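Local coordinates for SusD homolog (Bacteroides thetaiotaomicron, PDB 4MRU), which probably binds mucin O-glycans at the cell surface, as a SusD-like outer-membrane lipoprotein with a TPR-like helical fold, at residues R451-Y464 against Q491-D503. Numbering follows the deposited sequence.
With EDO (1,2-ethanediol), chain D.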
loop_
_atom_site.group_PDB
_atom_site.type_symbol
_atom_site.label_atom_id
_atom_site.label_comp_id
_atom_site.label_asym_id
_atom_site.label_seq_id
_atom_site.Cartn_x
_atom_site.Cartn_y
_atom_site.Cartn_z
ATOM N N ARG A 451 17.095 -12.705 8.343
ATOM C CA ARG A 451 18.510 -12.427 8.452
ATOM C C ARG A 451 18.661 -10.940 8.751
ATOM O O ARG A 451 18.296 -10.098 7.914
ATOM C CB ARG A 451 19.232 -12.783 7.148
ATOM C CG ARG A 451 20.729 -12.890 7.379
ATOM C CD ARG A 451 21.566 -12.143 6.373
ATOM N NE ARG A 451 22.940 -12.039 6.880
ATOM C CZ ARG A 451 23.861 -12.999 6.796
ATOM N NH1 ARG A 451 23.600 -14.157 6.193
ATOM N NH2 ARG A 451 25.065 -12.787 7.294
ATOM N N ASN A 452 19.119 -10.618 9.963
ATOM C CA ASN A 452 19.189 -9.241 10.490
ATOM C C ASN A 452 17.837 -8.512 10.531
ATOM O O ASN A 452 17.820 -7.281 10.478
ATOM C CB ASN A 452 20.182 -8.388 9.714
ATOM C CG ASN A 452 21.578 -8.943 9.777
ATOM O OD1 ASN A 452 22.006 -9.673 8.892
ATOM N ND2 ASN A 452 22.262 -8.657 10.858
ATOM N N VAL A 453 16.745 -9.261 10.731
ATOM C CA VAL A 453 15.413 -8.714 10.915
ATOM C C VAL A 453 14.968 -8.971 12.351
ATOM O O VAL A 453 15.006 -10.121 12.837
ATOM C CB VAL A 453 14.398 -9.357 9.955
ATOM C CG1 VAL A 453 13.034 -8.672 10.077
ATOM C CG2 VAL A 453 14.912 -9.319 8.522
ATOM N N SER A 454 14.562 -7.909 13.038
ATOM C CA SER A 454 14.153 -8.021 14.441
ATOM C C SER A 454 12.668 -8.334 14.556
ATOM O O SER A 454 11.809 -7.830 13.790
ATOM C CB SER A 454 14.478 -6.736 15.231
ATOM O OG SER A 454 13.425 -5.791 15.072
ATOM N N THR A 455 12.317 -9.150 15.539
ATOM C CA THR A 455 10.890 -9.410 15.755
ATOM C C THR A 455 10.117 -8.144 16.204
ATOM O O THR A 455 8.956 -7.944 15.844
ATOM C CB THR A 455 10.719 -10.515 16.778
ATOM O OG1 THR A 455 11.313 -11.708 16.266
ATOM C CG2 THR A 455 9.208 -10.755 17.093
ATOM N N GLU A 456 10.774 -7.310 16.987
ATOM C CA GLU A 456 10.152 -6.130 17.573
ATOM C C GLU A 456 9.873 -5.041 16.512
ATOM O O GLU A 456 8.925 -4.286 16.644
ATOM C CB GLU A 456 11.033 -5.562 18.694
ATOM C CG GLU A 456 11.343 -6.517 19.873
ATOM C CD GLU A 456 12.457 -7.569 19.647
ATOM O OE1 GLU A 456 13.112 -7.586 18.572
ATOM O OE2 GLU A 456 12.664 -8.428 20.543
ATOM N N ALA A 457 10.696 -4.956 15.464
ATOM C CA ALA A 457 10.538 -3.906 14.424
ATOM C C ALA A 457 9.963 -4.421 13.106
ATOM O O ALA A 457 9.403 -3.659 12.348
ATOM C CB ALA A 457 11.862 -3.198 14.161
ATOM N N GLY A 458 10.053 -5.722 12.847
ATOM C CA GLY A 458 9.521 -6.279 11.619
ATOM C C GLY A 458 10.346 -6.003 10.367
ATOM O O GLY A 458 11.484 -5.526 10.454
HETATM N N MSE A 459 9.787 -6.358 9.226
HETATM C CA MSE A 459 10.458 -6.111 7.944
HETATM C C MSE A 459 10.436 -4.634 7.646
HETATM O O MSE A 459 9.382 -3.997 7.676
HETATM C CB MSE A 459 9.809 -6.800 6.754
HETATM C CG MSE A 459 9.997 -8.280 6.800
HETATM SE SE MSE A 459 11.775 -8.864 6.241
HETATM C CE MSE A 459 11.802 -9.148 4.283
ATOM N N ARG A 460 11.605 -4.090 7.334
ATOM C CA ARG A 460 11.793 -2.668 7.049
ATOM C C ARG A 460 11.917 -2.379 5.544
ATOM O O ARG A 460 11.700 -1.266 5.097
ATOM C CB ARG A 460 13.026 -2.176 7.808
ATOM C CG ARG A 460 13.009 -2.449 9.308
ATOM C CD ARG A 460 11.674 -2.162 9.992
ATOM N NE ARG A 460 11.386 -0.764 10.058
ATOM C CZ ARG A 460 10.384 -0.220 10.748
ATOM N NH1 ARG A 460 9.506 -0.965 11.413
ATOM N NH2 ARG A 460 10.230 1.084 10.715
ATOM N N ARG A 461 12.197 -3.426 4.774
ATOM C CA ARG A 461 12.268 -3.393 3.350
ATOM C C ARG A 461 12.400 -4.829 2.841
ATOM O O ARG A 461 12.591 -5.758 3.621
ATOM C CB ARG A 461 13.467 -2.575 2.885
ATOM C CG ARG A 461 14.808 -3.145 3.379
ATOM C CD ARG A 461 15.981 -2.305 2.931
ATOM N NE ARG A 461 16.275 -2.388 1.508
ATOM C CZ ARG A 461 17.000 -3.344 0.913
ATOM N NH1 ARG A 461 17.502 -4.367 1.597
ATOM N NH2 ARG A 461 17.219 -3.277 -0.405
ATOM N N LEU A 462 12.324 -5.007 1.524
ATOM C CA LEU A 462 12.657 -6.272 0.869
ATOM C C LEU A 462 14.093 -6.241 0.334
ATOM O O LEU A 462 14.597 -5.182 -0.029
ATOM C CB LEU A 462 11.754 -6.579 -0.324
ATOM C CG LEU A 462 10.468 -7.299 -0.132
ATOM C CD1 LEU A 462 9.879 -7.707 -1.498
ATOM C CD2 LEU A 462 10.676 -8.511 0.768
HETATM N N MSE A 463 14.674 -7.424 0.205
HETATM C CA MSE A 463 16.044 -7.586 -0.257
HETATM C C MSE A 463 16.058 -7.655 -1.758
HETATM O O MSE A 463 15.106 -8.117 -2.350
HETATM C CB MSE A 463 16.664 -8.876 0.290
HETATM C CG MSE A 463 16.739 -8.832 1.808
HETATM SE SE MSE A 463 15.125 -9.696 2.562
HETATM C CE MSE A 463 15.620 -11.588 2.256
ATOM N N TYR A 464 17.127 -7.175 -2.379
ATOM C CA TYR A 464 17.232 -7.199 -3.843
ATOM C C TYR A 464 17.295 -8.629 -4.347
ATOM O O TYR A 464 17.732 -9.492 -3.637
ATOM C CB TYR A 464 18.454 -6.447 -4.316
ATOM C CG TYR A 464 18.393 -4.949 -3.991
ATOM C CD1 TYR A 464 17.372 -4.148 -4.483
ATOM C CD2 TYR A 464 19.376 -4.347 -3.247
ATOM C CE1 TYR A 464 17.345 -2.769 -4.242
ATOM C CE2 TYR A 464 19.355 -2.977 -2.967
ATOM C CZ TYR A 464 18.363 -2.189 -3.479
ATOM O OH TYR A 464 18.395 -0.836 -3.198
ATOM N N GLN A 491 21.312 -2.352 8.989
ATOM C CA GLN A 491 21.406 -3.663 9.648
ATOM C C GLN A 491 21.966 -4.683 8.662
ATOM O O GLN A 491 21.266 -5.548 8.158
ATOM C CB GLN A 491 20.036 -4.075 10.175
ATOM C CG GLN A 491 19.521 -3.181 11.310
ATOM C CD GLN A 491 20.331 -3.305 12.579
ATOM O OE1 GLN A 491 20.817 -4.360 12.900
ATOM N NE2 GLN A 491 20.444 -2.230 13.314
ATOM N N GLY A 492 23.249 -4.518 8.377
ATOM C CA GLY A 492 23.993 -5.428 7.526
ATOM C C GLY A 492 23.817 -5.189 6.043
ATOM O O GLY A 492 24.079 -6.095 5.224
ATOM N N GLY A 493 23.363 -4.022 5.644
ATOM C CA GLY A 493 23.323 -3.729 4.219
ATOM C C GLY A 493 22.026 -4.209 3.602
ATOM O O GLY A 493 20.939 -3.804 4.057
ATOM N N ASP A 494 22.125 -5.043 2.562
ATOM C CA ASP A 494 20.934 -5.479 1.816
ATOM C C ASP A 494 20.207 -6.580 2.591
ATOM O O ASP A 494 20.274 -7.746 2.242
ATOM C CB ASP A 494 21.286 -5.952 0.413
ATOM C CG ASP A 494 20.089 -6.401 -0.397
ATOM O OD1 ASP A 494 18.962 -5.880 -0.211
ATOM O OD2 ASP A 494 20.287 -7.256 -1.310
ATOM N N THR A 495 19.516 -6.155 3.643
ATOM C CA THR A 495 18.693 -7.039 4.445
ATOM C C THR A 495 17.324 -6.428 4.673
ATOM O O THR A 495 17.122 -5.238 4.522
ATOM C CB THR A 495 19.303 -7.274 5.802
ATOM O OG1 THR A 495 19.197 -6.070 6.613
ATOM C CG2 THR A 495 20.781 -7.668 5.692
ATOM N N GLY A 496 16.420 -7.246 5.168
ATOM C CA GLY A 496 15.120 -6.788 5.580
ATOM C C GLY A 496 15.135 -5.868 6.810
ATOM O O GLY A 496 14.109 -5.274 7.106
ATOM N N GLY A 497 16.233 -5.798 7.551
ATOM C CA GLY A 497 16.316 -4.939 8.721
ATOM C C GLY A 497 16.725 -3.488 8.479
ATOM O O GLY A 497 16.477 -2.586 9.302
ATOM N N THR A 498 17.335 -3.252 7.337
ATOM C CA THR A 498 17.903 -1.957 7.033
ATOM C C THR A 498 16.776 -1.004 6.655
ATOM O O THR A 498 15.921 -1.366 5.869
ATOM C CB THR A 498 18.929 -2.087 5.902
ATOM O OG1 THR A 498 20.079 -2.794 6.392
ATOM C CG2 THR A 498 19.384 -0.730 5.408
ATOM N N HIS A 499 16.780 0.207 7.220
ATOM C CA HIS A 499 15.724 1.175 6.930
ATOM C C HIS A 499 15.967 1.823 5.566
ATOM O O HIS A 499 17.100 2.220 5.236
ATOM C CB HIS A 499 15.658 2.281 7.998
ATOM C CG HIS A 499 15.126 1.833 9.332
ATOM N ND1 HIS A 499 14.537 2.705 10.217
ATOM C CD2 HIS A 499 15.091 0.614 9.931
ATOM C CE1 HIS A 499 14.164 2.045 11.304
ATOM N NE2 HIS A 499 14.493 0.782 11.157
ATOM N N VAL A 500 14.898 2.026 4.825
ATOM C CA VAL A 500 14.943 2.903 3.653
ATOM C C VAL A 500 15.048 4.359 4.119
ATOM O O VAL A 500 14.726 4.674 5.269
ATOM C CB VAL A 500 13.733 2.699 2.684
ATOM C CG1 VAL A 500 13.596 1.206 2.292
ATOM C CG2 VAL A 500 12.457 3.198 3.282
ATOM N N TRP A 501 15.402 5.244 3.179
ATOM C CA TRP A 501 15.733 6.633 3.531
ATOM C C TRP A 501 14.622 7.377 4.279
ATOM O O TRP A 501 14.916 8.093 5.216
ATOM C CB TRP A 501 16.148 7.411 2.264
ATOM C CG TRP A 501 16.245 8.896 2.459
ATOM C CD1 TRP A 501 17.207 9.578 3.128
ATOM C CD2 TRP A 501 15.339 9.868 1.947
ATOM N NE1 TRP A 501 16.948 10.932 3.081
ATOM C CE2 TRP A 501 15.783 11.123 2.383
ATOM C CE3 TRP A 501 14.178 9.797 1.171
ATOM C CZ2 TRP A 501 15.129 12.301 2.034
ATOM C CZ3 TRP A 501 13.504 10.984 0.856
ATOM C CH2 TRP A 501 14.005 12.205 1.276
ATOM N N TRP A 502 13.361 7.235 3.906
ATOM C CA TRP A 502 12.322 7.997 4.607
ATOM C C TRP A 502 11.951 7.422 5.996
ATOM O O TRP A 502 11.208 8.068 6.707
ATOM C CB TRP A 502 11.044 8.173 3.767
ATOM C CG TRP A 502 10.418 6.939 3.110
ATOM C CD1 TRP A 502 10.368 6.693 1.793
ATOM C CD2 TRP A 502 9.698 5.871 3.736
ATOM N NE1 TRP A 502 9.707 5.538 1.541
ATOM C CE2 TRP A 502 9.308 4.994 2.732
ATOM C CE3 TRP A 502 9.402 5.550 5.049
ATOM C CZ2 TRP A 502 8.600 3.840 2.978
ATOM C CZ3 TRP A 502 8.692 4.379 5.307
ATOM C CH2 TRP A 502 8.327 3.531 4.278
ATOM N N ASP A 503 12.415 6.214 6.330
ATOM C CA ASP A 503 12.028 5.527 7.567
ATOM C C ASP A 503 12.958 5.971 8.666
ATOM O O ASP A 503 13.996 5.315 8.971
ATOM C CB ASP A 503 12.048 4.005 7.354
ATOM C CG ASP A 503 11.641 3.217 8.581
ATOM O OD1 ASP A 503 11.288 3.859 9.603
ATOM O OD2 ASP A 503 11.696 1.955 8.507
HETATM C C1 EDO D . 16.909 -10.364 16.643
HETATM O O1 EDO D . 16.979 -9.808 17.976
HETATM C C2 EDO D . 15.548 -10.999 16.308
HETATM O O2 EDO D . 14.373 -10.352 16.881
HETATM O O HOH W 1 17.247 -10.039 5.407
HETATM O O HOH W 2 20.508 -7.312 12.920
HETATM O O HOH W 3 12.516 1.095 6.092
HETATM O O HOH W 4 19.209 -10.483 -1.703
#
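Asp-494 OD1 is gripped by three N-H groups of the segment 451-464. Arg-461 meets this one oxygen end-on with both terminal nitrogens, NH1 lying 2.8 Å from Asp-494 OD1 on its anti lone pair, while the backbone N of Tyr-464 takes the syn lone pair of OD1 at 3.1 Å. The guanidinium and carboxylate planes stand 64° apart, and Tyr-469 OH holds the other oxygen, OD2. Arg-461 NH1 also donates to Thr-495 O (3.1 Å), which it reaches from above the carbonyl plane, and Arg-461 NE bonds to Tyr-125 O, so the guanidinium is pinned on several sides. NH2 of Arg-461 rests over one face of the Tyr-464 ring, toward its rim.

Whereas Arg-461 holds Asp-494 near the start of 491-503, Arg-460 reaches its far end. The backbone N of Arg-460 donates to Gly-496 O at 2.8 Å, and its side chain, folded back by bends at chi2 (-43°) and chi3 (-70°), runs beside His-499 to Asp-503. There Arg-460 NH2 lies 2.8 Å from Asp-503 OD2, on the syn lone pair, and Arg-460 NH1 returns to Ala-457 O. A water joins Asp-503 OD2 to Arg-460 O and Val-500 N. At Gly-497 the backbones close up, its CA 3.3 Å from Asn-452 O. Gly-496, lacking a side chain, lets the selenium of Met-459 pack 4.0 Å from Gly-496 CA.

Two loops flanking helices 466-471 and 473-486 are thus tied together without regular strand pairing. Consecutive arginines engage separate aspartates in a largely buried interface, where paired charges would be expected to stabilise one another.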